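Local coordinates for protein N-acetyl-beta-D glucosaminidase (Rhizomucor miehei CAU432, PDB 4ZM6) that probably hydrolyses beta-N-acetylglucosaminides through a glycoside hydrolase family 3 region and binds acetyl-coenzyme A in a GCN5-related glucosamine N-acetyltransferase region, at residues K608-L613 / A644-L649; T600-V605 / L636-E641; G168-K173 / G220-P225; D683-D688 / S852-H857. All blocks are in the same frame, centred on the assembly; numbering follows the deposited sequence. Where two conformers were deposited one is given.

Contact 1 of 4, residues K608-L613 / A644-L649; sequences KKHGQL and ADCIKL
His610 lies with one ring face over Cys646, whose CB sits 3.8 Å from the imidazole centroid and only 14° off the ring normal: a CH-pi contact. The histidine CG is anti to its own carbonyl carbon (chi1 -81°), which lays the ring across the neighbouring strand, and Cys646 SG meets Lys608 CD at 3.8 Å. Further along the same face Gln612 and Lys648 run side by side in one direction, Gln612 NE2 3.9 Å from Lys648 CD. The Gln612 amide is held elsewhere, by Gln601 and Thr652. On the other face Gly611 offers only backbone, and Ile647 CG2 and Ala644 CB close in on it; Leu613 CD1 then meets Leu649 CD2 at 4.3 Å. The strands pair in parallel: Gly611 N binds Cys646 O, Gly611 O takes Lys648 N at 2.8 Å, and Leu613 N reaches Lys648 O at 2.9 Å. Helix 627-642 joins them as a beta-alpha-beta unit, and the backbones of Ile647 and Leu649 bond onward to Phe858 and Gly856. Since Leu613 also lines the acetyl-CoA pocket, the chemistry implies that backbone bonding fixes the register of a pocket residue, while the flanking side chains add mainly nonpolar contact.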
loop_
_atom_site.group_PDB
_atom_site.type_symbol
_atom_site.label_atom_id
_atom_site.label_comp_id
_atom_site.label_asym_id
_atom_site.label_seq_id
_atom_site.Cartn_x
_atom_site.Cartn_y
_atom_site.Cartn_z
ATOM N N LYS A 608 -0.531 21.071 -14.940
ATOM C CA LYS A 608 0.579 20.204 -14.551
ATOM C C LYS A 608 0.536 20.055 -13.033
ATOM O O LYS A 608 0.371 21.042 -12.325
ATOM C CB LYS A 608 1.929 20.823 -14.937
ATOM C CG LYS A 608 2.403 20.572 -16.361
ATOM C CD LYS A 608 3.922 20.716 -16.435
ATOM C CE LYS A 608 4.466 20.514 -17.842
ATOM N NZ LYS A 608 4.346 21.742 -18.677
ATOM N N LYS A 609 0.682 18.835 -12.528
ATOM C CA LYS A 609 0.878 18.637 -11.090
ATOM C C LYS A 609 2.227 19.231 -10.696
ATOM O O LYS A 609 3.223 18.982 -11.367
ATOM C CB LYS A 609 0.876 17.153 -10.722
ATOM C CG LYS A 609 -0.489 16.493 -10.622
ATOM C CD LYS A 609 -0.322 15.055 -10.150
ATOM C CE LYS A 609 -1.642 14.379 -9.822
ATOM N NZ LYS A 609 -2.399 13.996 -11.046
ATOM N N HIS A 610 2.255 20.013 -9.622
ATOM C CA HIS A 610 3.495 20.596 -9.116
ATOM C C HIS A 610 3.697 20.165 -7.676
ATOM O O HIS A 610 2.829 20.392 -6.835
ATOM C CB HIS A 610 3.455 22.125 -9.177
ATOM C CG HIS A 610 3.759 22.688 -10.528
ATOM N ND1 HIS A 610 4.766 23.605 -10.739
ATOM C CD2 HIS A 610 3.191 22.464 -11.738
ATOM C CE1 HIS A 610 4.804 23.925 -12.021
ATOM N NE2 HIS A 610 3.860 23.244 -12.649
ATOM N N GLY A 611 4.838 19.547 -7.395
ATOM C CA GLY A 611 5.173 19.127 -6.048
ATOM C C GLY A 611 5.942 20.228 -5.359
ATOM O O GLY A 611 6.903 20.751 -5.913
ATOM N N GLN A 612 5.518 20.593 -4.155
ATOM C CA GLN A 612 6.198 21.629 -3.405
ATOM C C GLN A 612 6.758 21.024 -2.137
ATOM O O GLN A 612 6.018 20.425 -1.357
ATOM C CB GLN A 612 5.238 22.765 -3.079
ATOM C CG GLN A 612 4.581 23.388 -4.301
ATOM C CD GLN A 612 3.935 24.736 -4.005
ATOM O OE1 GLN A 612 3.533 25.016 -2.872
ATOM N NE2 GLN A 612 3.840 25.583 -5.024
ATOM N N LEU A 613 8.073 21.157 -1.955
ATOM C CA LEU A 613 8.743 20.706 -0.745
ATOM C C LEU A 613 8.710 21.879 0.220
ATOM O O LEU A 613 9.561 22.765 0.173
ATOM C CB LEU A 613 10.173 20.248 -1.047
ATOM C CG LEU A 613 10.838 19.303 -0.036
ATOM C CD1 LEU A 613 12.154 18.767 -0.573
ATOM C CD2 LEU A 613 11.091 19.993 1.284
ATOM N N ALA A 644 4.057 14.376 -10.105
ATOM C CA ALA A 644 4.442 15.764 -9.879
ATOM C C ALA A 644 5.873 15.937 -10.376
ATOM O O ALA A 644 6.827 15.858 -9.595
ATOM C CB ALA A 644 4.337 16.119 -8.403
ATOM N N ASP A 645 6.012 16.160 -11.682
ATOM C CA ASP A 645 7.329 16.210 -12.325
ATOM C C ASP A 645 8.009 17.584 -12.266
ATOM O O ASP A 645 9.213 17.678 -12.485
ATOM C CB ASP A 645 7.235 15.734 -13.778
ATOM C CG ASP A 645 6.737 14.297 -13.897
ATOM O OD1 ASP A 645 6.915 13.512 -12.942
ATOM O OD2 ASP A 645 6.171 13.952 -14.958
ATOM N N CYS A 646 7.250 18.644 -11.993
ATOM C CA CYS A 646 7.842 19.952 -11.721
ATOM C C CYS A 646 7.794 20.133 -10.220
ATOM O O CYS A 646 6.718 20.179 -9.641
ATOM C CB CYS A 646 7.076 21.070 -12.425
ATOM S SG CYS A 646 6.985 20.900 -14.224
ATOM N N ILE A 647 8.960 20.214 -9.589
ATOM C CA ILE A 647 9.045 20.258 -8.138
ATOM C C ILE A 647 9.722 21.555 -7.714
ATOM O O ILE A 647 10.599 22.049 -8.413
ATOM C CB ILE A 647 9.812 19.037 -7.569
ATOM C CG1 ILE A 647 9.582 17.788 -8.427
ATOM C CG2 ILE A 647 9.356 18.730 -6.151
ATOM C CD1 ILE A 647 10.390 16.581 -7.980
ATOM N N LYS A 648 9.308 22.092 -6.563
ATOM C CA LYS A 648 9.754 23.404 -6.079
ATOM C C LYS A 648 10.316 23.314 -4.666
ATOM O O LYS A 648 9.803 22.566 -3.848
ATOM C CB LYS A 648 8.558 24.367 -6.080
ATOM C CG LYS A 648 8.850 25.781 -5.594
ATOM C CD LYS A 648 7.569 26.561 -5.328
ATOM C CE LYS A 648 7.743 28.048 -5.605
ATOM N NZ LYS A 648 8.836 28.651 -4.796
ATOM N N LEU A 649 11.360 24.085 -4.377
ATOM C CA LEU A 649 11.835 24.247 -3.003
ATOM C C LEU A 649 11.035 25.364 -2.346
ATOM O O LEU A 649 10.987 26.489 -2.858
ATOM C CB LEU A 649 13.326 24.593 -2.943
ATOM C CG LEU A 649 14.361 23.477 -3.085
ATOM C CD1 LEU A 649 15.754 24.046 -2.850
ATOM C CD2 LEU A 649 14.096 22.324 -2.130
#

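Contact 2 of 4, residues T600-V605 / L636-E641; sequences TQIVVV and LEHFRE
Apolar contact between Phe639 and the side chains of Thr600 and Ile602 forms the core of this strand-to-helix packing. Ile602 slides past the ring in the opposite direction, bringing CG1 to its edge, close to the ring plane, 4.0 Å from Phe639 CE1. Thr600 and the phenylalanine approach from opposite directions, the methyl CG2 of Thr600 lying 3.8 Å from Phe639 CE1. The His638 ring gives a second van der Waals surface: Ile602 CD1 approaches His638 CE1 obliquely at 3.7 Å, while Thr600 CG2 is 4.0 Å from His638 ND1. Two different first torsions let adjacent helix residues share this one patch of strand. The histidine CG is anti to the backbone N (chi1 170°), whereas the phenylalanine CG is anti to the carbonyl carbon (chi1 -68°).

Helix 627-642 is the crossover helix of the GNAT fold, and here it packs on the sheet with segment axes 10.1 Å apart and 23° from parallel. Acetyl-CoA is bound at its start, where Gly628 and Thr629 are ligand residues, as in the pyrophosphate loop of other GNAT enzymes.

Polar atoms play a lesser role between the segments. Thr600 OG1 faces Phe639 CZ at 3.7 Å, and the carbonyl oxygen of Gln601 lies 3.8 Å from Phe639 CE1, both oblique to the ring. The Gln601 side chain sets out away from the helix, and its amide bonds to Gln612 and Lys580. On the helix side remote from the strand, Arg640 forms a salt bridge with Glu167, and Glu637 is hydrogen-bonded to Ser108, both partners lying in the hydrolase region.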
loop_
_atom_site.group_PDB
_atom_site.type_symbol
_atom_site.label_atom_id
_atom_site.label_comp_id
_atom_site.label_asym_id
_atom_site.label_seq_id
_atom_site.Cartn_x
_atom_site.Cartn_y
_atom_site.Cartn_z
ATOM N N THR A 600 5.131 18.851 2.671
ATOM C CA THR A 600 4.943 18.508 1.266
ATOM C C THR A 600 3.495 18.741 0.819
ATOM O O THR A 600 2.558 18.376 1.521
ATOM C CB THR A 600 5.342 17.030 1.033
ATOM O OG1 THR A 600 6.696 16.969 0.587
ATOM C CG2 THR A 600 4.460 16.335 -0.003
ATOM N N GLN A 601 3.329 19.341 -0.355
ATOM C CA GLN A 601 2.010 19.527 -0.954
ATOM C C GLN A 601 2.099 19.442 -2.474
ATOM O O GLN A 601 3.182 19.585 -3.044
ATOM C CB GLN A 601 1.372 20.853 -0.493
ATOM C CG GLN A 601 1.848 22.138 -1.162
ATOM C CD GLN A 601 0.886 23.306 -0.932
ATOM O OE1 GLN A 601 -0.134 23.173 -0.250
ATOM N NE2 GLN A 601 1.206 24.457 -1.510
ATOM N N ILE A 602 0.965 19.183 -3.118
ATOM C CA ILE A 602 0.894 19.119 -4.576
ATOM C C ILE A 602 -0.193 20.071 -5.062
ATOM O O ILE A 602 -1.330 20.022 -4.591
ATOM C CB ILE A 602 0.612 17.686 -5.080
ATOM C CG1 ILE A 602 1.836 16.800 -4.856
ATOM C CG2 ILE A 602 0.253 17.687 -6.563
ATOM C CD1 ILE A 602 1.572 15.322 -5.058
ATOM N N VAL A 603 0.176 20.927 -6.010
ATOM C CA VAL A 603 -0.711 21.953 -6.544
ATOM C C VAL A 603 -0.730 21.844 -8.061
ATOM O O VAL A 603 0.270 21.479 -8.674
ATOM C CB VAL A 603 -0.227 23.359 -6.121
ATOM C CG1 VAL A 603 -0.875 24.453 -6.959
ATOM C CG2 VAL A 603 -0.510 23.586 -4.646
ATOM N N VAL A 604 -1.871 22.160 -8.663
ATOM C CA VAL A 604 -2.006 22.152 -10.115
ATOM C C VAL A 604 -1.824 23.565 -10.688
ATOM O O VAL A 604 -2.491 24.505 -10.257
ATOM C CB VAL A 604 -3.376 21.593 -10.532
ATOM C CG1 VAL A 604 -3.506 21.597 -12.043
ATOM C CG2 VAL A 604 -3.562 20.185 -9.982
ATOM N N VAL A 605 -0.910 23.696 -11.652
ATOM C CA VAL A 605 -0.641 24.963 -12.350
ATOM C C VAL A 605 -0.538 24.681 -13.851
ATOM O O VAL A 605 0.284 23.866 -14.275
ATOM C CB VAL A 605 0.681 25.610 -11.872
ATOM C CG1 VAL A 605 0.960 26.901 -12.634
ATOM C CG2 VAL A 605 0.650 25.864 -10.368
ATOM N N LEU A 636 10.539 12.999 -2.698
ATOM C CA LEU A 636 10.618 12.909 -4.161
ATOM C C LEU A 636 10.023 11.614 -4.682
ATOM O O LEU A 636 9.486 11.585 -5.786
ATOM C CB LEU A 636 12.052 13.051 -4.664
ATOM C CG LEU A 636 12.878 14.252 -4.190
ATOM C CD1 LEU A 636 13.907 14.607 -5.260
ATOM C CD2 LEU A 636 12.026 15.471 -3.855
ATOM N N GLU A 637 10.123 10.548 -3.895
ATOM C CA GLU A 637 9.509 9.271 -4.267
ATOM C C GLU A 637 7.995 9.415 -4.345
ATOM O O GLU A 637 7.371 8.884 -5.261
ATOM C CB GLU A 637 9.889 8.160 -3.280
ATOM C CG GLU A 637 11.303 7.629 -3.477
ATOM C CD GLU A 637 11.919 7.075 -2.205
ATOM O OE1 GLU A 637 11.172 6.565 -1.336
ATOM O OE2 GLU A 637 13.165 7.144 -2.083
ATOM N N HIS A 638 7.413 10.141 -3.391
ATOM C CA HIS A 638 5.979 10.411 -3.413
ATOM C C HIS A 638 5.590 11.234 -4.641
ATOM O O HIS A 638 4.699 10.841 -5.387
ATOM C CB HIS A 638 5.519 11.128 -2.144
ATOM C CG HIS A 638 4.112 11.628 -2.228
ATOM N ND1 HIS A 638 3.782 12.958 -2.084
ATOM C CD2 HIS A 638 2.956 10.979 -2.502
ATOM C CE1 HIS A 638 2.478 13.103 -2.241
ATOM N NE2 HIS A 638 1.954 11.918 -2.499
ATOM N N PHE A 639 6.263 12.364 -4.844
ATOM C CA PHE A 639 6.021 13.198 -6.014
ATOM C C PHE A 639 6.127 12.375 -7.285
ATOM O O PHE A 639 5.281 12.469 -8.171
ATOM C CB PHE A 639 7.044 14.328 -6.108
ATOM C CG PHE A 639 6.934 15.367 -5.026
ATOM C CD1 PHE A 639 5.699 15.812 -4.570
ATOM C CD2 PHE A 639 8.083 15.944 -4.501
ATOM C CE1 PHE A 639 5.618 16.776 -3.580
ATOM C CE2 PHE A 639 8.006 16.915 -3.518
ATOM C CZ PHE A 639 6.773 17.328 -3.054
ATOM N N ARG A 640 7.182 11.572 -7.358
ATOM C CA ARG A 640 7.468 10.753 -8.528
ATOM C C ARG A 640 6.296 9.837 -8.875
ATOM O O ARG A 640 5.885 9.769 -10.031
ATOM C CB ARG A 640 8.740 9.936 -8.279
ATOM C CG ARG A 640 9.224 9.114 -9.458
ATOM C CD ARG A 640 10.551 8.443 -9.148
ATOM N NE ARG A 640 11.608 9.407 -8.812
ATOM C CZ ARG A 640 12.275 9.470 -7.656
ATOM N NH1 ARG A 640 12.028 8.629 -6.656
ATOM N NH2 ARG A 640 13.213 10.394 -7.498
ATOM N N GLU A 641 5.762 9.145 -7.871
ATOM C CA GLU A 641 4.613 8.249 -8.056
ATOM C C GLU A 641 3.360 9.011 -8.459
ATOM O O GLU A 641 2.556 8.512 -9.245
ATOM C CB GLU A 641 4.322 7.462 -6.775
ATOM C CG GLU A 641 5.381 6.434 -6.409
ATOM C CD GLU A 641 5.238 5.937 -4.980
ATOM O OE1 GLU A 641 5.625 6.673 -4.042
ATOM O OE2 GLU A 641 4.736 4.806 -4.792
#

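Contact 3 of 4, residues G168-K173 / G220-P225; sequences GYQRGK and GGIACP
Gln170 and Arg171, at the closing turn of helix 155-171, pack against Ile222 in the loop between helix 211-217 and strand 227-230, a helix-end-to-loop contact within the glycoside hydrolase family 3 N-terminal domain. Ile222 stands in a type I beta turn from Gly221 to Cys224, closed by Cys224 N bonding to Gly221 O at 3.1 Å, and this turn presents its side chain to the helix. With CG1 anti to the backbone N (chi1 -165°) and a bend at chi2, CD1 rests 3.9 Å from Gln170 CB. The other branch, CG2, meets Arg171: NH1 is 3.6 Å away, approached obliquely, with the two side chains crossing at about a right angle.

Gln170 reaches past Ile222 with an extended chain, and its CD lies 3.9 Å from Ile222 O and 3.8 Å from Cys224 O. The amide end is thus set among loop carbonyls and beside Pro225. The helix itself finishes here, with Lys173 N bonding back to Gln170 O at 3.1 Å.

The charge of Arg171 is matched from outside the pair by salt bridges to Glu167 and to the terminal carboxylate of Phe858. Arg171 NH2 also donates to Asp645 O, and Asp645 OD2 accepts from Ile222 N, so the acetyltransferase region docks against this end of the helix. Both segments lie where helices give way to the strands 178-181 and 227-230 that follow them, an arrangement typical of the alpha-to-beta loops of a TIM barrel, the end remote from the usual catalytic face.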
loop_
_atom_site.group_PDB
_atom_site.type_symbol
_atom_site.label_atom_id
_atom_site.label_comp_id
_atom_site.label_asym_id
_atom_site.label_seq_id
_atom_site.Cartn_x
_atom_site.Cartn_y
_atom_site.Cartn_z
ATOM N N GLY A 168 15.176 9.240 -14.253
ATOM C CA GLY A 168 16.494 9.793 -14.570
ATOM C C GLY A 168 16.896 9.663 -16.029
ATOM O O GLY A 168 17.302 10.643 -16.657
ATOM N N TYR A 169 16.774 8.452 -16.569
ATOM C CA TYR A 169 17.166 8.183 -17.949
ATOM C C TYR A 169 16.307 8.968 -18.920
ATOM O O TYR A 169 16.829 9.644 -19.799
ATOM C CB TYR A 169 17.056 6.689 -18.281
ATOM C CG TYR A 169 18.113 5.811 -17.641
ATOM C CD1 TYR A 169 19.468 6.094 -17.780
ATOM C CD2 TYR A 169 17.756 4.675 -16.924
ATOM C CE1 TYR A 169 20.433 5.281 -17.206
ATOM C CE2 TYR A 169 18.714 3.858 -16.341
ATOM C CZ TYR A 169 20.050 4.161 -16.485
ATOM O OH TYR A 169 20.997 3.345 -15.907
ATOM N N GLN A 170 14.991 8.877 -18.746
ATOM C CA GLN A 170 14.032 9.504 -19.662
ATOM C C GLN A 170 14.004 11.018 -19.521
ATOM O O GLN A 170 13.650 11.736 -20.454
ATOM C CB GLN A 170 12.641 8.926 -19.442
ATOM C CG GLN A 170 12.571 7.443 -19.749
ATOM C CD GLN A 170 11.181 6.873 -19.616
ATOM O OE1 GLN A 170 10.315 7.439 -18.951
ATOM N NE2 GLN A 170 10.956 5.745 -20.252
ATOM N N ARG A 171 14.392 11.496 -18.348
ATOM C CA ARG A 171 14.526 12.920 -18.102
ATOM C C ARG A 171 15.625 13.495 -18.995
ATOM O O ARG A 171 15.533 14.641 -19.444
ATOM C CB ARG A 171 14.852 13.153 -16.626
ATOM C CG ARG A 171 14.390 14.479 -16.077
ATOM C CD ARG A 171 13.596 14.269 -14.805
ATOM N NE ARG A 171 13.001 15.523 -14.364
ATOM C CZ ARG A 171 11.964 15.625 -13.541
ATOM N NH1 ARG A 171 11.372 14.543 -13.047
ATOM N NH2 ARG A 171 11.513 16.830 -13.214
ATOM N N GLY A 172 16.655 12.689 -19.258
ATOM C CA GLY A 172 17.723 13.053 -20.192
ATOM C C GLY A 172 17.443 12.695 -21.649
ATOM O O GLY A 172 18.377 12.527 -22.435
ATOM N N LYS A 173 16.165 12.582 -22.011
ATOM C CA LYS A 173 15.745 12.316 -23.394
ATOM C C LYS A 173 16.288 10.990 -23.947
ATOM O O LYS A 173 16.709 10.919 -25.101
ATOM C CB LYS A 173 16.138 13.489 -24.306
ATOM N N GLY A 220 3.166 8.082 -12.351
ATOM C CA GLY A 220 2.326 9.210 -12.762
ATOM C C GLY A 220 2.710 9.962 -14.024
ATOM O O GLY A 220 1.833 10.491 -14.709
ATOM N N GLY A 221 4.004 10.031 -14.329
ATOM C CA GLY A 221 4.469 10.789 -15.494
ATOM C C GLY A 221 5.764 10.283 -16.100
ATOM O O GLY A 221 5.802 9.199 -16.686
ATOM N N ILE A 222 6.825 11.075 -15.955
ATOM C CA ILE A 222 8.135 10.760 -16.534
ATOM C C ILE A 222 8.730 9.457 -15.976
ATOM O O ILE A 222 9.558 8.820 -16.632
ATOM C CB ILE A 222 9.131 11.942 -16.338
ATOM C CG1 ILE A 222 10.366 11.807 -17.245
ATOM C CG2 ILE A 222 9.562 12.062 -14.884
ATOM C CD1 ILE A 222 10.057 11.772 -18.728
ATOM N N ALA A 223 8.304 9.062 -14.776
ATOM C CA ALA A 223 8.798 7.841 -14.134
ATOM C C ALA A 223 8.185 6.550 -14.684
ATOM O O ALA A 223 8.654 5.458 -14.349
ATOM C CB ALA A 223 8.583 7.915 -12.632
ATOM N N CYS A 224 7.139 6.659 -15.502
ATOM C CA CYS A 224 6.562 5.489 -16.159
ATOM C C CYS A 224 7.420 5.150 -17.372
ATOM O O CYS A 224 7.736 6.041 -18.164
ATOM C CB CYS A 224 5.124 5.753 -16.595
ATOM S SG CYS A 224 4.353 4.357 -17.453
ATOM N N PRO A 225 7.805 3.869 -17.524
ATOM C CA PRO A 225 8.730 3.522 -18.598
ATOM C C PRO A 225 8.061 3.520 -19.963
ATOM O O PRO A 225 6.845 3.348 -20.061
ATOM C CB PRO A 225 9.201 2.120 -18.218
ATOM C CG PRO A 225 8.066 1.542 -17.455
ATOM C CD PRO A 225 7.394 2.684 -16.749
#

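Contact 4 of 4, residues D683-D688 / S852-H857; sequences DNLVHD and SYRLGH
Tyr853 holds CG anti to its carbonyl carbon (chi1 -43°), which sends the phenol along the neighbouring strand to Asp688, and Ser852 OG takes the same position on its own residue (chi1 -54°) to meet His687. These strands are paired antiparallel in a mixed sheet, and they come from two acetyltransferase regions of the chain; the pairing is consistent with an exchange of strands between two GNAT units. Val686 and Tyr853 are a hydrogen-bonded pair, with Val686 N to Tyr853 O at 2.7 Å and Tyr853 N to Val686 O at 2.6 Å. His687 and Ser852 form the next, non-hydrogen-bonded pair, and their side chains occupy the opposite face.

There His687 ND1 and Ser852 OG are hydrogen-bonded at 2.9 Å, the hydroxyl lying at the ring edge near its plane. On the Val686 face Tyr853 OH donates to Asp688 OD2 at 2.6 Å, arriving from above the carboxylate plane, 58° out of it. Tyr832 OH bonds to the same oxygen and Trp835 N to OD1, so three donors grip this buried carboxylate and would probably favour its ionised form. Val686 CG2 also packs on Leu855 CG.

Arg854 has an extended start and a bend at chi3 that turns its guanidinium to the first segment: NH1 hydrogen-bonds to Asp682 O and, weakly, to Asp683 O at 2.9 Å, while Leu685 CD2 sits 3.8 Å above one face of the group, offset toward its rim.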
loop_
_atom_site.group_PDB
_atom_site.type_symbol
_atom_site.label_atom_id
_atom_site.label_comp_id
_atom_site.label_asym_id
_atom_site.label_seq_id
_atom_site.Cartn_x
_atom_site.Cartn_y
_atom_site.Cartn_z
ATOM N N ASP A 683 20.227 32.051 -9.684
ATOM C CA ASP A 683 21.416 32.893 -9.484
ATOM C C ASP A 683 21.127 34.074 -8.561
ATOM O O ASP A 683 21.942 34.425 -7.704
ATOM C CB ASP A 683 21.915 33.438 -10.826
ATOM C CG ASP A 683 22.318 32.340 -11.798
ATOM O OD1 ASP A 683 22.706 31.243 -11.340
ATOM O OD2 ASP A 683 22.251 32.586 -13.023
ATOM N N ASN A 684 19.961 34.682 -8.759
ATOM C CA ASN A 684 19.544 35.871 -8.014
ATOM C C ASN A 684 18.697 35.502 -6.803
ATOM O O ASN A 684 18.197 34.380 -6.704
ATOM C CB ASN A 684 18.760 36.822 -8.922
ATOM C CG ASN A 684 17.515 36.177 -9.511
ATOM O OD1 ASN A 684 16.427 36.278 -8.945
ATOM N ND2 ASN A 684 17.673 35.500 -10.648
ATOM N N LEU A 685 18.538 36.453 -5.888
ATOM C CA LEU A 685 17.739 36.250 -4.682
ATOM C C LEU A 685 16.316 36.771 -4.860
ATOM O O LEU A 685 15.979 37.391 -5.873
ATOM C CB LEU A 685 18.395 36.933 -3.477
ATOM C CG LEU A 685 19.712 36.337 -2.972
ATOM C CD1 LEU A 685 20.185 37.093 -1.741
ATOM C CD2 LEU A 685 19.588 34.852 -2.660
ATOM N N VAL A 686 15.489 36.485 -3.859
ATOM C CA VAL A 686 14.100 36.912 -3.799
ATOM C C VAL A 686 13.875 37.367 -2.362
ATOM O O VAL A 686 14.460 36.796 -1.442
ATOM C CB VAL A 686 13.167 35.754 -4.217
ATOM C CG1 VAL A 686 11.902 35.692 -3.371
ATOM C CG2 VAL A 686 12.819 35.863 -5.694
ATOM N N HIS A 687 13.035 38.384 -2.171
ATOM C CA HIS A 687 12.967 39.094 -0.885
ATOM C C HIS A 687 11.573 39.204 -0.268
ATOM O O HIS A 687 10.567 39.302 -0.977
ATOM C CB HIS A 687 13.518 40.507 -1.058
ATOM C CG HIS A 687 14.807 40.562 -1.814
ATOM N ND1 HIS A 687 16.031 40.379 -1.208
ATOM C CD2 HIS A 687 15.061 40.772 -3.126
ATOM C CE1 HIS A 687 16.986 40.480 -2.117
ATOM N NE2 HIS A 687 16.423 40.717 -3.288
ATOM N N ASP A 688 11.544 39.179 1.064
ATOM C CA ASP A 688 10.410 39.653 1.850
ATOM C C ASP A 688 10.755 41.054 2.352
ATOM O O ASP A 688 11.876 41.287 2.811
ATOM C CB ASP A 688 10.147 38.741 3.059
ATOM C CG ASP A 688 9.433 37.447 2.693
ATOM O OD1 ASP A 688 9.078 37.247 1.519
ATOM O OD2 ASP A 688 9.242 36.607 3.593
ATOM N N SER A 852 15.869 37.485 2.863
ATOM C CA SER A 852 16.064 37.073 1.465
ATOM C C SER A 852 16.080 35.552 1.317
ATOM O O SER A 852 16.469 34.833 2.237
ATOM C CB SER A 852 17.360 37.672 0.908
ATOM O OG SER A 852 17.382 39.084 1.069
ATOM N N TYR A 853 15.645 35.075 0.154
ATOM C CA TYR A 853 15.617 33.643 -0.150
ATOM C C TYR A 853 16.151 33.375 -1.549
ATOM O O TYR A 853 16.049 34.222 -2.429
ATOM C CB TYR A 853 14.187 33.091 -0.063
ATOM C CG TYR A 853 13.391 33.586 1.122
ATOM C CD1 TYR A 853 12.653 34.757 1.039
ATOM C CD2 TYR A 853 13.366 32.882 2.323
ATOM C CE1 TYR A 853 11.920 35.216 2.111
ATOM C CE2 TYR A 853 12.629 33.337 3.406
ATOM C CZ TYR A 853 11.911 34.511 3.290
ATOM O OH TYR A 853 11.174 34.989 4.350
ATOM N N ARG A 854 16.705 32.187 -1.755
ATOM C CA ARG A 854 17.084 31.737 -3.090
ATOM C C ARG A 854 16.151 30.617 -3.509
ATOM O O ARG A 854 16.089 29.578 -2.849
ATOM C CB ARG A 854 18.524 31.240 -3.108
ATOM C CG ARG A 854 18.999 30.761 -4.476
ATOM C CD ARG A 854 20.404 30.184 -4.403
ATOM N NE ARG A 854 21.332 31.121 -3.771
ATOM C CZ ARG A 854 21.856 32.184 -4.376
ATOM N NH1 ARG A 854 21.550 32.475 -5.641
ATOM N NH2 ARG A 854 22.683 32.977 -3.698
ATOM N N LEU A 855 15.428 30.827 -4.603
ATOM C CA LEU A 855 14.499 29.823 -5.091
ATOM C C LEU A 855 15.258 28.626 -5.642
ATOM O O LEU A 855 16.430 28.733 -6.006
ATOM C CB LEU A 855 13.592 30.400 -6.177
ATOM C CG LEU A 855 12.763 31.633 -5.805
ATOM C CD1 LEU A 855 11.703 31.887 -6.871
ATOM C CD2 LEU A 855 12.122 31.487 -4.427
ATOM N N GLY A 856 14.575 27.487 -5.679
ATOM C CA GLY A 856 15.105 26.260 -6.264
ATOM C C GLY A 856 13.962 25.514 -6.909
ATOM O O GLY A 856 12.831 25.583 -6.431
ATOM N N HIS A 857 14.249 24.806 -7.995
ATOM C CA HIS A 857 13.233 24.033 -8.701
ATOM C C HIS A 857 13.875 22.797 -9.316
ATOM O O HIS A 857 15.090 22.617 -9.231
ATOM C CB HIS A 857 12.570 24.883 -9.788
ATOM C CG HIS A 857 13.438 25.113 -10.985
ATOM N ND1 HIS A 857 14.355 26.142 -11.051
ATOM C CD2 HIS A 857 13.537 24.443 -12.157
ATOM C CE1 HIS A 857 14.978 26.097 -12.215
ATOM N NE2 HIS A 857 14.500 25.076 -12.905
#

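In the fold
From the N terminus, contact 3 closes first, bringing back a 46-residue excursion within the hydrolase barrel before the other three begin. Contacts 2 and 1 then cross: their segments alternate as 600-605, 608-613, 636-641 and 644-649, so the hairpin strands and the crossover helix packed on them belong to one GNAT core, with Phe639 touching Gly611 and Ile647 of contact 1. Contact 4 follows in series and closes by far the longest loop, 163 residues, joining two acetyltransferase regions of the chain. The pieces also touch across domains. Contact 1 reaches contact 3 through Asp645, Arg640 of contact 2 packs on Ala223, and contact 1 meets contact 4 through backbone bonding.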